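Local coordinates for protein exocyst complex component EXO70 (Saccharomyces cerevisiae, PDB 2B1E) that forms part of the exocyst, the complex that tethers secretory vesicles to sites of exocytosis, and plays a role in assembling that complex, at residues 124-127 with 128-132; 34-38 with 39-43; 521-524 with 525-529; 446-449 with 450-454. All coordinates share one frame; numbering follows the deposited sequence.

Contact 1 (124-127 with 128-132); sequences SWIL and DYFHG
The carbonyl oxygen of Ser-124 takes the amide of Asp-128, N to O 2.9 Å with an N-H...O angle of 164°, and the carboxylate of Asp-128 also comes close to this oxygen. Its OD2 stands 3.1 Å from Ser-124 O; both atoms are acceptors, so no bond joins them and the approach is probably mildly unfavourable. CG of Asp-128 lies beside its own backbone N (chi1 -79°), which brings the acid over the preceding turn. One residue further on, Tyr-129 N binds Trp-125 O at 2.9 Å along a more bent path, whereas Phe-130 N meets Ile-126 O almost straight, at 3.0 Å and 169°. The apolar part of the contact is the pair Ile-126 and Phe-130, whose side chains run alongside each other in the same direction. The CG2 branch of Ile-126, anti to the backbone N, touches the CD2 and CE2 atoms of Phe-130, each 3.8 Å away. Over a face of the phenyl ring, above its centre, lies CD2 of Tyr-129, while the Tyr-129 ring in turn receives Phe-130 CG at its edge. The phenyl group is thus touched by the preceding turn and by its neighbour in sequence. Helix 117-132 is amphipathic here: Ile-126, Leu-127 and Phe-130 pack on helix 66-94, the last two also on Ile-139 of helix 136-155, and the hydroxyl of Tyr-129 binds Glu-83. These three amide bonds occupy the carbonyls of Ser-124, Trp-125 and Ile-126, leaving aromatic and branched aliphatic groups to make the interhelical contacts and the Asp-128 carboxylate on the exposed side.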
loop_
_atom_site.group_PDB
_atom_site.type_symbol
_atom_site.label_atom_id
_atom_site.label_comp_id
_atom_site.label_asym_id
_atom_site.label_seq_id
_atom_site.Cartn_x
_atom_site.Cartn_y
_atom_site.Cartn_z
ATOM N N SER A 124 -33.785 -15.109 24.694
ATOM C CA SER A 124 -33.374 -16.509 24.725
ATOM C C SER A 124 -34.514 -17.435 25.094
ATOM O O SER A 124 -34.636 -18.525 24.530
ATOM C CB SER A 124 -32.217 -16.716 25.709
ATOM O OG SER A 124 -31.044 -16.072 25.246
ATOM N N TRP A 125 -35.342 -17.010 26.049
ATOM C CA TRP A 125 -36.470 -17.818 26.478
ATOM C C TRP A 125 -37.452 -18.034 25.334
ATOM O O TRP A 125 -38.018 -19.112 25.200
ATOM C CB TRP A 125 -37.195 -17.155 27.657
ATOM C CG TRP A 125 -38.255 -18.026 28.288
ATOM C CD1 TRP A 125 -39.591 -18.045 27.996
ATOM C CD2 TRP A 125 -38.055 -19.014 29.304
ATOM N NE1 TRP A 125 -40.233 -18.985 28.767
ATOM C CE2 TRP A 125 -39.315 -19.595 29.579
ATOM C CE3 TRP A 125 -36.932 -19.469 30.007
ATOM C CZ2 TRP A 125 -39.485 -20.611 30.530
ATOM C CZ3 TRP A 125 -37.101 -20.485 30.957
ATOM C CH2 TRP A 125 -38.370 -21.042 31.205
ATOM N N ILE A 126 -37.655 -17.005 24.518
ATOM C CA ILE A 126 -38.590 -17.097 23.411
ATOM C C ILE A 126 -38.012 -17.948 22.283
ATOM O O ILE A 126 -38.733 -18.733 21.661
ATOM C CB ILE A 126 -39.008 -15.679 22.931
ATOM C CG1 ILE A 126 -39.843 -15.005 24.029
ATOM C CG2 ILE A 126 -39.848 -15.766 21.637
ATOM C CD1 ILE A 126 -40.153 -13.534 23.762
ATOM N N LEU A 127 -36.714 -17.814 22.031
ATOM C CA LEU A 127 -36.063 -18.632 21.009
ATOM C C LEU A 127 -36.198 -20.095 21.394
ATOM O O LEU A 127 -36.528 -20.940 20.561
ATOM C CB LEU A 127 -34.579 -18.287 20.899
ATOM C CG LEU A 127 -34.302 -17.017 20.105
ATOM C CD1 LEU A 127 -32.902 -16.537 20.411
ATOM C CD2 LEU A 127 -34.501 -17.285 18.607
ATOM N N ASP A 128 -35.924 -20.391 22.663
ATOM C CA ASP A 128 -36.033 -21.757 23.157
ATOM C C ASP A 128 -37.468 -22.250 23.070
ATOM O O ASP A 128 -37.723 -23.402 22.717
ATOM C CB ASP A 128 -35.540 -21.860 24.600
ATOM C CG ASP A 128 -34.019 -21.901 24.695
ATOM O OD1 ASP A 128 -33.384 -22.622 23.892
ATOM O OD2 ASP A 128 -33.461 -21.228 25.580
ATOM N N TYR A 129 -38.414 -21.382 23.398
ATOM C CA TYR A 129 -39.814 -21.777 23.305
ATOM C C TYR A 129 -40.132 -22.234 21.870
ATOM O O TYR A 129 -40.676 -23.320 21.648
ATOM C CB TYR A 129 -40.735 -20.598 23.649
ATOM C CG TYR A 129 -42.201 -20.944 23.453
ATOM C CD1 TYR A 129 -42.941 -21.563 24.465
ATOM C CD2 TYR A 129 -42.829 -20.719 22.220
ATOM C CE1 TYR A 129 -44.270 -21.953 24.252
ATOM C CE2 TYR A 129 -44.137 -21.103 22.003
ATOM C CZ TYR A 129 -44.852 -21.718 23.017
ATOM O OH TYR A 129 -46.145 -22.098 22.770
ATOM N N PHE A 130 -39.802 -21.405 20.887
ATOM C CA PHE A 130 -40.120 -21.765 19.511
ATOM C C PHE A 130 -39.269 -22.884 18.922
ATOM O O PHE A 130 -39.732 -23.621 18.043
ATOM C CB PHE A 130 -40.108 -20.524 18.624
ATOM C CG PHE A 130 -41.333 -19.664 18.794
ATOM C CD1 PHE A 130 -42.592 -20.150 18.430
ATOM C CD2 PHE A 130 -41.237 -18.391 19.346
ATOM C CE1 PHE A 130 -43.742 -19.376 18.616
ATOM C CE2 PHE A 130 -42.374 -17.615 19.534
ATOM C CZ PHE A 130 -43.629 -18.108 19.170
ATOM N N HIS A 131 -38.035 -23.021 19.389
ATOM C CA HIS A 131 -37.207 -24.118 18.903
ATOM C C HIS A 131 -37.820 -25.378 19.498
ATOM O O HIS A 131 -37.792 -26.442 18.892
ATOM C CB HIS A 131 -35.753 -23.946 19.355
ATOM C CG HIS A 131 -34.951 -23.065 18.448
ATOM N ND1 HIS A 131 -34.363 -23.530 17.291
ATOM C CD2 HIS A 131 -34.709 -21.732 18.484
ATOM C CE1 HIS A 131 -33.796 -22.522 16.652
ATOM N NE2 HIS A 131 -33.993 -21.419 17.354
ATOM N N GLY A 132 -38.408 -25.238 20.681
ATOM C CA GLY A 132 -39.037 -26.373 21.329
ATOM C C GLY A 132 -40.357 -26.783 20.697
ATOM O O GLY A 132 -40.808 -27.925 20.867
#

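Contact 2 (34-38 with 39-43); sequences NQVGL and KQYTQ
Gly-37 breaks the helical path with phi 106° and psi 126°, ending helix 33-36 and at once serving as N-cap residue of helix 38-56, whose first turn closes through Tyr-41 N to Gly-37 O at 2.8 Å. Thr-42 N follows with a nearly straight bond to Leu-38 O, 3.0 Å. The side chain of Gln-40 folds back over the glycine: a bend at chi2 puts its OE1 3.4 Å from Gly-37 CA. Val-36 sends CG1, anti to its backbone N, against the start of the new helix, 4.1 Å from Tyr-41 CB, and its CB lies near the plane of the tyrosine ring, at the edge. The hydroxyl of Thr-42 sits between its own N and carbonyl carbon (chi1 58°), from where OG1 donates to Lys-39 O at 3.0 Å; that oxygen also receives Gln-43 N from the same face of its plane. Trp-125 NE1 of helix 117-132 also hydrogen-bonds to Thr-42 OG1. Within the N-terminal family region of Exo70, this turn places Val-36 against helix 15-30, Tyr-41 between helices 15-30 and 66-94, and Leu-38 on helices 66-94 and 117-132.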
loop_
_atom_site.group_PDB
_atom_site.type_symbol
_atom_site.label_atom_id
_atom_site.label_comp_id
_atom_site.label_asym_id
_atom_site.label_seq_id
_atom_site.Cartn_x
_atom_site.Cartn_y
_atom_site.Cartn_z
ATOM N N ASN A 34 -46.377 -9.273 30.301
ATOM C CA ASN A 34 -45.761 -8.576 31.430
ATOM C C ASN A 34 -46.472 -8.799 32.764
ATOM O O ASN A 34 -45.825 -8.901 33.802
ATOM C CB ASN A 34 -45.666 -7.067 31.157
ATOM C CG ASN A 34 -44.643 -6.725 30.082
ATOM O OD1 ASN A 34 -43.556 -7.318 30.014
ATOM N ND2 ASN A 34 -44.977 -5.748 29.252
ATOM N N GLN A 35 -47.798 -8.860 32.754
ATOM C CA GLN A 35 -48.532 -9.064 34.006
ATOM C C GLN A 35 -48.401 -10.495 34.513
ATOM O O GLN A 35 -48.239 -10.739 35.711
ATOM C CB GLN A 35 -50.006 -8.732 33.820
ATOM C CG GLN A 35 -50.740 -8.569 35.137
ATOM C CD GLN A 35 -52.211 -8.328 34.950
ATOM O OE1 GLN A 35 -52.616 -7.427 34.210
ATOM N NE2 GLN A 35 -53.030 -9.129 35.623
ATOM N N VAL A 36 -48.448 -11.438 33.580
ATOM C CA VAL A 36 -48.346 -12.851 33.904
ATOM C C VAL A 36 -46.932 -13.266 34.269
ATOM O O VAL A 36 -46.730 -14.048 35.199
ATOM C CB VAL A 36 -48.799 -13.717 32.703
ATOM C CG1 VAL A 36 -48.705 -15.199 33.057
ATOM C CG2 VAL A 36 -50.213 -13.343 32.304
ATOM N N GLY A 37 -45.961 -12.722 33.539
ATOM C CA GLY A 37 -44.563 -13.077 33.730
ATOM C C GLY A 37 -44.267 -13.961 32.518
ATOM O O GLY A 37 -44.996 -14.927 32.269
ATOM N N LEU A 38 -43.234 -13.634 31.752
ATOM C CA LEU A 38 -42.914 -14.400 30.538
ATOM C C LEU A 38 -42.792 -15.917 30.710
ATOM O O LEU A 38 -43.405 -16.684 29.960
ATOM C CB LEU A 38 -41.638 -13.851 29.887
ATOM C CG LEU A 38 -41.126 -14.575 28.632
ATOM C CD1 LEU A 38 -42.189 -14.548 27.561
ATOM C CD2 LEU A 38 -39.849 -13.904 28.124
ATOM N N LYS A 39 -42.006 -16.364 31.684
ATOM C CA LYS A 39 -41.851 -17.800 31.889
ATOM C C LYS A 39 -43.193 -18.450 32.251
ATOM O O LYS A 39 -43.532 -19.521 31.733
ATOM C CB LYS A 39 -40.805 -18.062 32.976
ATOM C CG LYS A 39 -39.409 -17.542 32.613
ATOM C CD LYS A 39 -38.367 -17.926 33.660
ATOM C CE LYS A 39 -38.648 -17.300 35.022
ATOM N NZ LYS A 39 -38.403 -15.821 35.077
ATOM N N GLN A 40 -43.966 -17.787 33.112
ATOM C CA GLN A 40 -45.278 -18.293 33.536
ATOM C C GLN A 40 -46.235 -18.338 32.351
ATOM O O GLN A 40 -47.071 -19.248 32.234
ATOM C CB GLN A 40 -45.891 -17.389 34.620
ATOM C CG GLN A 40 -45.191 -17.407 35.970
ATOM C CD GLN A 40 -43.771 -16.891 35.906
ATOM O OE1 GLN A 40 -43.495 -15.858 35.286
ATOM N NE2 GLN A 40 -42.852 -17.607 36.552
ATOM N N TYR A 41 -46.113 -17.334 31.487
ATOM C CA TYR A 41 -46.944 -17.224 30.295
ATOM C C TYR A 41 -46.671 -18.412 29.364
ATOM O O TYR A 41 -47.601 -19.102 28.955
ATOM C CB TYR A 41 -46.662 -15.888 29.578
ATOM C CG TYR A 41 -47.592 -15.564 28.417
ATOM C CD1 TYR A 41 -48.697 -14.719 28.583
ATOM C CD2 TYR A 41 -47.355 -16.089 27.147
ATOM C CE1 TYR A 41 -49.536 -14.404 27.510
ATOM C CE2 TYR A 41 -48.182 -15.787 26.073
ATOM C CZ TYR A 41 -49.269 -14.946 26.257
ATOM O OH TYR A 41 -50.084 -14.661 25.185
ATOM N N THR A 42 -45.411 -18.667 29.027
ATOM C CA THR A 42 -45.131 -19.797 28.145
ATOM C C THR A 42 -45.518 -21.108 28.810
ATOM O O THR A 42 -45.823 -22.091 28.127
ATOM C CB THR A 42 -43.654 -19.889 27.733
ATOM O OG1 THR A 42 -42.831 -19.997 28.898
ATOM C CG2 THR A 42 -43.250 -18.670 26.908
ATOM N N GLN A 43 -45.506 -21.127 30.141
ATOM C CA GLN A 43 -45.874 -22.338 30.861
ATOM C C GLN A 43 -47.362 -22.622 30.672
ATOM O O GLN A 43 -47.777 -23.779 30.540
ATOM C CB GLN A 43 -45.555 -22.197 32.352
ATOM C CG GLN A 43 -45.656 -23.509 33.095
ATOM C CD GLN A 43 -44.837 -24.602 32.426
ATOM O OE1 GLN A 43 -43.627 -24.446 32.198
ATOM N NE2 GLN A 43 -45.492 -25.714 32.102
#

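Contact 3 (521-524 with 525-529); sequences EIIS and LVMPM
Glu-521 meets the following turn through its carbonyl oxygen, which accepts Leu-525 N at 3.2 Å; the N-H...O angle is only 135° and the donor stands 39° out of the carbonyl plane. CB of Leu-525 also leans on this oxygen. The next carbonyl, that of Ile-522, takes Val-526 N at 3.0 Å in a nearly linear bond of 169° and has a second, weak interaction with Leu-525 N. One branch of Val-526, CG2, lies beside its own backbone N and thus comes back over Ile-522 O, with the two CG2 methyls of Ile-522 and Val-526 in looser apolar contact at 4.4 Å. Ile-523 gives the closer side-chain meeting. Its CG2, anti to the backbone N (CG1 beside it), touches CG of Met-527 at 3.9 Å, and the two side chains cross at a slant, the methionine chain bent at both chi2 and chi3. Met-527 N completes the backbone bond to Ile-523 O at 3.0 Å. At Ser-524 the pattern changes, because Pro-528 has no amide hydrogen to offer. Its ring carbon CD instead stands 3.2 Å from Ser-524 O, with CG also near, and the same CD approaches Ile-523 O. This is the usual consequence of a proline inside a helix: one i to i+4 bond is missing and the helix kinks at that point while continuing to residue 537. Helix 512-537 lies between two others here, Ile-522 and Val-526 packing on Trp-460 of helix 440-473, and Ile-523 touching Asn-560, and Met-527 touching Leu-555, Thr-556 and Leu-559, of helix 552-563.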
loop_
_atom_site.group_PDB
_atom_site.type_symbol
_atom_site.label_atom_id
_atom_site.label_comp_id
_atom_site.label_asym_id
_atom_site.label_seq_id
_atom_site.Cartn_x
_atom_site.Cartn_y
_atom_site.Cartn_z
ATOM N N GLU A 521 39.827 14.481 -7.795
ATOM C CA GLU A 521 40.073 13.538 -8.877
ATOM C C GLU A 521 40.803 14.132 -10.081
ATOM O O GLU A 521 41.637 13.465 -10.686
ATOM C CB GLU A 521 38.758 12.897 -9.320
ATOM C CG GLU A 521 38.079 12.041 -8.256
ATOM C CD GLU A 521 38.936 10.859 -7.790
ATOM O OE1 GLU A 521 39.659 10.265 -8.624
ATOM O OE2 GLU A 521 38.872 10.505 -6.591
ATOM N N ILE A 522 40.496 15.370 -10.447
ATOM C CA ILE A 522 41.186 15.965 -11.583
ATOM C C ILE A 522 42.643 16.242 -11.226
ATOM O O ILE A 522 43.546 15.895 -11.981
ATOM C CB ILE A 522 40.509 17.273 -12.041
ATOM C CG1 ILE A 522 39.104 16.961 -12.562
ATOM C CG2 ILE A 522 41.348 17.952 -13.115
ATOM C CD1 ILE A 522 38.381 18.156 -13.151
ATOM N N ILE A 523 42.875 16.859 -10.072
ATOM C CA ILE A 523 44.240 17.153 -9.654
ATOM C C ILE A 523 45.042 15.854 -9.445
ATOM O O ILE A 523 46.191 15.764 -9.873
ATOM C CB ILE A 523 44.249 18.018 -8.358
ATOM C CG1 ILE A 523 43.687 19.412 -8.678
ATOM C CG2 ILE A 523 45.672 18.122 -7.788
ATOM C CD1 ILE A 523 43.566 20.345 -7.472
ATOM N N SER A 524 44.430 14.850 -8.816
ATOM C CA SER A 524 45.102 13.568 -8.581
ATOM C C SER A 524 45.550 12.889 -9.871
ATOM O O SER A 524 46.542 12.158 -9.895
ATOM C CB SER A 524 44.175 12.594 -7.835
ATOM O OG SER A 524 44.230 12.797 -6.436
ATOM N N LEU A 525 44.805 13.126 -10.941
ATOM C CA LEU A 525 45.098 12.517 -12.225
ATOM C C LEU A 525 46.141 13.289 -13.031
ATOM O O LEU A 525 47.088 12.715 -13.564
ATOM C CB LEU A 525 43.792 12.409 -13.012
ATOM C CG LEU A 525 43.681 11.591 -14.292
ATOM C CD1 LEU A 525 44.120 10.152 -14.052
ATOM C CD2 LEU A 525 42.225 11.635 -14.743
ATOM N N VAL A 526 45.967 14.598 -13.104
ATOM C CA VAL A 526 46.861 15.442 -13.874
ATOM C C VAL A 526 48.211 15.823 -13.256
ATOM O O VAL A 526 49.251 15.693 -13.909
ATOM C CB VAL A 526 46.141 16.750 -14.260
ATOM C CG1 VAL A 526 47.100 17.690 -14.955
ATOM C CG2 VAL A 526 44.962 16.439 -15.158
ATOM N N MET A 527 48.213 16.285 -12.005
ATOM C CA MET A 527 49.467 16.749 -11.425
ATOM C C MET A 527 50.599 15.748 -11.208
ATOM O O MET A 527 51.743 16.045 -11.543
ATOM C CB MET A 527 49.195 17.543 -10.145
ATOM C CG MET A 527 48.479 18.888 -10.400
ATOM S SD MET A 527 49.149 19.891 -11.768
ATOM C CE MET A 527 50.949 19.849 -11.395
ATOM N N PRO A 528 50.315 14.562 -10.650
ATOM C CA PRO A 528 51.450 13.649 -10.477
ATOM C C PRO A 528 52.141 13.363 -11.814
ATOM O O PRO A 528 53.367 13.367 -11.896
ATOM C CB PRO A 528 50.801 12.403 -9.869
ATOM C CG PRO A 528 49.693 12.996 -9.024
ATOM C CD PRO A 528 49.112 14.052 -9.962
ATOM N N MET A 529 51.353 13.139 -12.862
ATOM C CA MET A 529 51.924 12.854 -14.172
ATOM C C MET A 529 52.689 14.028 -14.774
ATOM O O MET A 529 53.782 13.849 -15.308
ATOM C CB MET A 529 50.843 12.413 -15.165
ATOM C CG MET A 529 51.436 11.940 -16.484
ATOM S SD MET A 529 50.228 11.317 -17.642
ATOM C CE MET A 529 49.775 9.723 -16.798
#

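Contact 4 (446-449 with 450-454); sequences ERLK and KRYIS
With CG anti to its backbone N (chi1 176°) and a bend at chi3, Arg-451 brings its guanidinium group beside the methyl CD2 of Leu-448, while Tyr-452, its CG beside the backbone N (chi1 -65°), swings its ring to the same methyl. Leu-448 CD2 thus lies over one face of the guanidinium, offset toward the rim and 3.7 Å from Arg-451 NH1, and also 3.8 Å from Tyr-452 CE2. The leucine meets the arginine askew but runs alongside the tyrosine, pointing the same way. In the guanidinium plane, NH1 donates to Tyr-452 OH at 3.0 Å with an angle of 156°, and Arg-451 CG stands over the centre of the phenol ring. The hydroxyl is also hydrogen-bonded to Glu-384 OE1, so two partners fix it. These residues belong to the long helix 440-473 in the C-terminal family region of Exo70, a bundle of helices in which Leu-448 and Tyr-452 face helix 410-429 and Leu-448 also meets helix 364-391. Lys-449 NZ forms a salt bridge to Glu-446 OE2, 2.8 Å, reaching the syn side of the carboxylate, and a further one to Glu-425 of helix 410-429. The extended chain of Lys-450 passes near Glu-446 O, with CG at 3.3 Å, and its amide binds that oxygen at 3.0 Å. Ile-453 N bonds to Lys-449 O at 2.8 Å, and CG1 of the isoleucine curls over this carbonyl, its side chain also touching Leu-514 and Leu-518 of helix 512-537.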
loop_
_atom_site.group_PDB
_atom_site.type_symbol
_atom_site.label_atom_id
_atom_site.label_comp_id
_atom_site.label_asym_id
_atom_site.label_seq_id
_atom_site.Cartn_x
_atom_site.Cartn_y
_atom_site.Cartn_z
ATOM N N GLU A 446 25.283 6.177 -4.050
ATOM C CA GLU A 446 26.661 6.649 -4.119
ATOM C C GLU A 446 27.302 6.038 -5.356
ATOM O O GLU A 446 28.063 6.701 -6.061
ATOM C CB GLU A 446 27.449 6.267 -2.863
ATOM C CG GLU A 446 27.083 7.097 -1.637
ATOM C CD GLU A 446 27.289 8.592 -1.849
ATOM O OE1 GLU A 446 28.438 9.018 -2.115
ATOM O OE2 GLU A 446 26.304 9.348 -1.751
ATOM N N ARG A 447 26.980 4.778 -5.629
ATOM C CA ARG A 447 27.532 4.127 -6.803
ATOM C C ARG A 447 27.044 4.841 -8.058
ATOM O O ARG A 447 27.793 4.998 -9.016
ATOM C CB ARG A 447 27.147 2.643 -6.847
ATOM C CG ARG A 447 28.018 1.755 -5.962
ATOM C CD ARG A 447 27.969 0.295 -6.411
ATOM N NE ARG A 447 26.756 -0.399 -5.984
ATOM C CZ ARG A 447 26.491 -0.735 -4.724
ATOM N NH1 ARG A 447 27.352 -0.438 -3.757
ATOM N NH2 ARG A 447 25.374 -1.387 -4.427
ATOM N N LEU A 448 25.786 5.279 -8.047
ATOM C CA LEU A 448 25.220 5.998 -9.188
ATOM C C LEU A 448 25.993 7.291 -9.439
ATOM O O LEU A 448 26.374 7.588 -10.572
ATOM C CB LEU A 448 23.754 6.362 -8.936
ATOM C CG LEU A 448 22.673 5.822 -9.878
ATOM C CD1 LEU A 448 21.442 6.708 -9.749
ATOM C CD2 LEU A 448 23.154 5.803 -11.324
ATOM N N LYS A 449 26.217 8.059 -8.374
ATOM C CA LYS A 449 26.922 9.327 -8.490
ATOM C C LYS A 449 28.363 9.161 -8.951
ATOM O O LYS A 449 28.863 9.968 -9.730
ATOM C CB LYS A 449 26.892 10.079 -7.158
ATOM C CG LYS A 449 25.479 10.335 -6.634
ATOM C CD LYS A 449 25.466 11.296 -5.446
ATOM C CE LYS A 449 26.393 10.844 -4.339
ATOM N NZ LYS A 449 26.358 11.766 -3.167
ATOM N N LYS A 450 29.034 8.117 -8.479
ATOM C CA LYS A 450 30.413 7.899 -8.886
ATOM C C LYS A 450 30.503 7.605 -10.377
ATOM O O LYS A 450 31.475 7.984 -11.030
ATOM C CB LYS A 450 31.034 6.761 -8.067
ATOM C CG LYS A 450 31.246 7.160 -6.613
ATOM C CD LYS A 450 31.686 5.995 -5.740
ATOM C CE LYS A 450 31.724 6.433 -4.280
ATOM N NZ LYS A 450 32.007 5.300 -3.367
ATOM N N ARG A 451 29.492 6.932 -10.917
ATOM C CA ARG A 451 29.477 6.611 -12.345
ATOM C C ARG A 451 29.538 7.898 -13.155
ATOM O O ARG A 451 30.352 8.022 -14.069
ATOM C CB ARG A 451 28.202 5.843 -12.722
ATOM C CG ARG A 451 28.059 5.549 -14.219
ATOM C CD ARG A 451 26.607 5.218 -14.592
ATOM N NE ARG A 451 26.130 3.994 -13.948
ATOM C CZ ARG A 451 24.871 3.570 -13.990
ATOM N NH1 ARG A 451 23.955 4.277 -14.644
ATOM N NH2 ARG A 451 24.526 2.430 -13.396
ATOM N N TYR A 452 28.689 8.865 -12.804
ATOM C CA TYR A 452 28.652 10.122 -13.534
ATOM C C TYR A 452 29.771 11.082 -13.150
ATOM O O TYR A 452 30.109 11.989 -13.915
ATOM C CB TYR A 452 27.245 10.740 -13.420
ATOM C CG TYR A 452 26.241 9.840 -14.109
ATOM C CD1 TYR A 452 26.271 9.676 -15.496
ATOM C CD2 TYR A 452 25.372 9.030 -13.374
ATOM C CE1 TYR A 452 25.484 8.720 -16.131
ATOM C CE2 TYR A 452 24.573 8.071 -14.006
ATOM C CZ TYR A 452 24.638 7.918 -15.383
ATOM O OH TYR A 452 23.883 6.942 -16.014
ATOM N N ILE A 453 30.362 10.882 -11.975
ATOM C CA ILE A 453 31.510 11.692 -11.589
ATOM C C ILE A 453 32.569 11.176 -12.559
ATOM O O ILE A 453 33.324 11.940 -13.156
ATOM C CB ILE A 453 31.975 11.391 -10.144
ATOM C CG1 ILE A 453 31.032 12.060 -9.137
ATOM C CG2 ILE A 453 33.421 11.854 -9.952
ATOM C CD1 ILE A 453 31.106 11.457 -7.718
ATOM N N SER A 454 32.592 9.856 -12.728
ATOM C CA SER A 454 33.543 9.221 -13.632
ATOM C C SER A 454 33.358 9.735 -15.071
ATOM O O SER A 454 34.337 9.930 -15.793
ATOM C CB SER A 454 33.392 7.695 -13.568
ATOM O OG SER A 454 34.575 7.069 -14.038
#

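Overall arrangement
The four contacts form two pairs on opposite sides of the chain's centre, with the centres of contacts 2 and 3 about 106 Å apart. Contacts 1 and 2 touch directly: Trp-125 NE1 probably donates to Thr-42 OG1 at 2.8 Å, and helices 38-56 and 117-132 both pack on helix 66-94. Contacts 3 and 4 lie about 19 Å apart between centres, on helices 512-537 and 440-473, which pack together. Four of eight touching residues are buried in contact 1, three of eight in contacts 3 and 4, and two of seven in contact 2. Contact 1 is chiefly aromatic and aliphatic, contact 3 aliphatic with a proline kink; contact 4 adds charged groups bridging helices, whereas contact 2 relies on a glycine turn, a capping backbone bond and hydroxyl bonds.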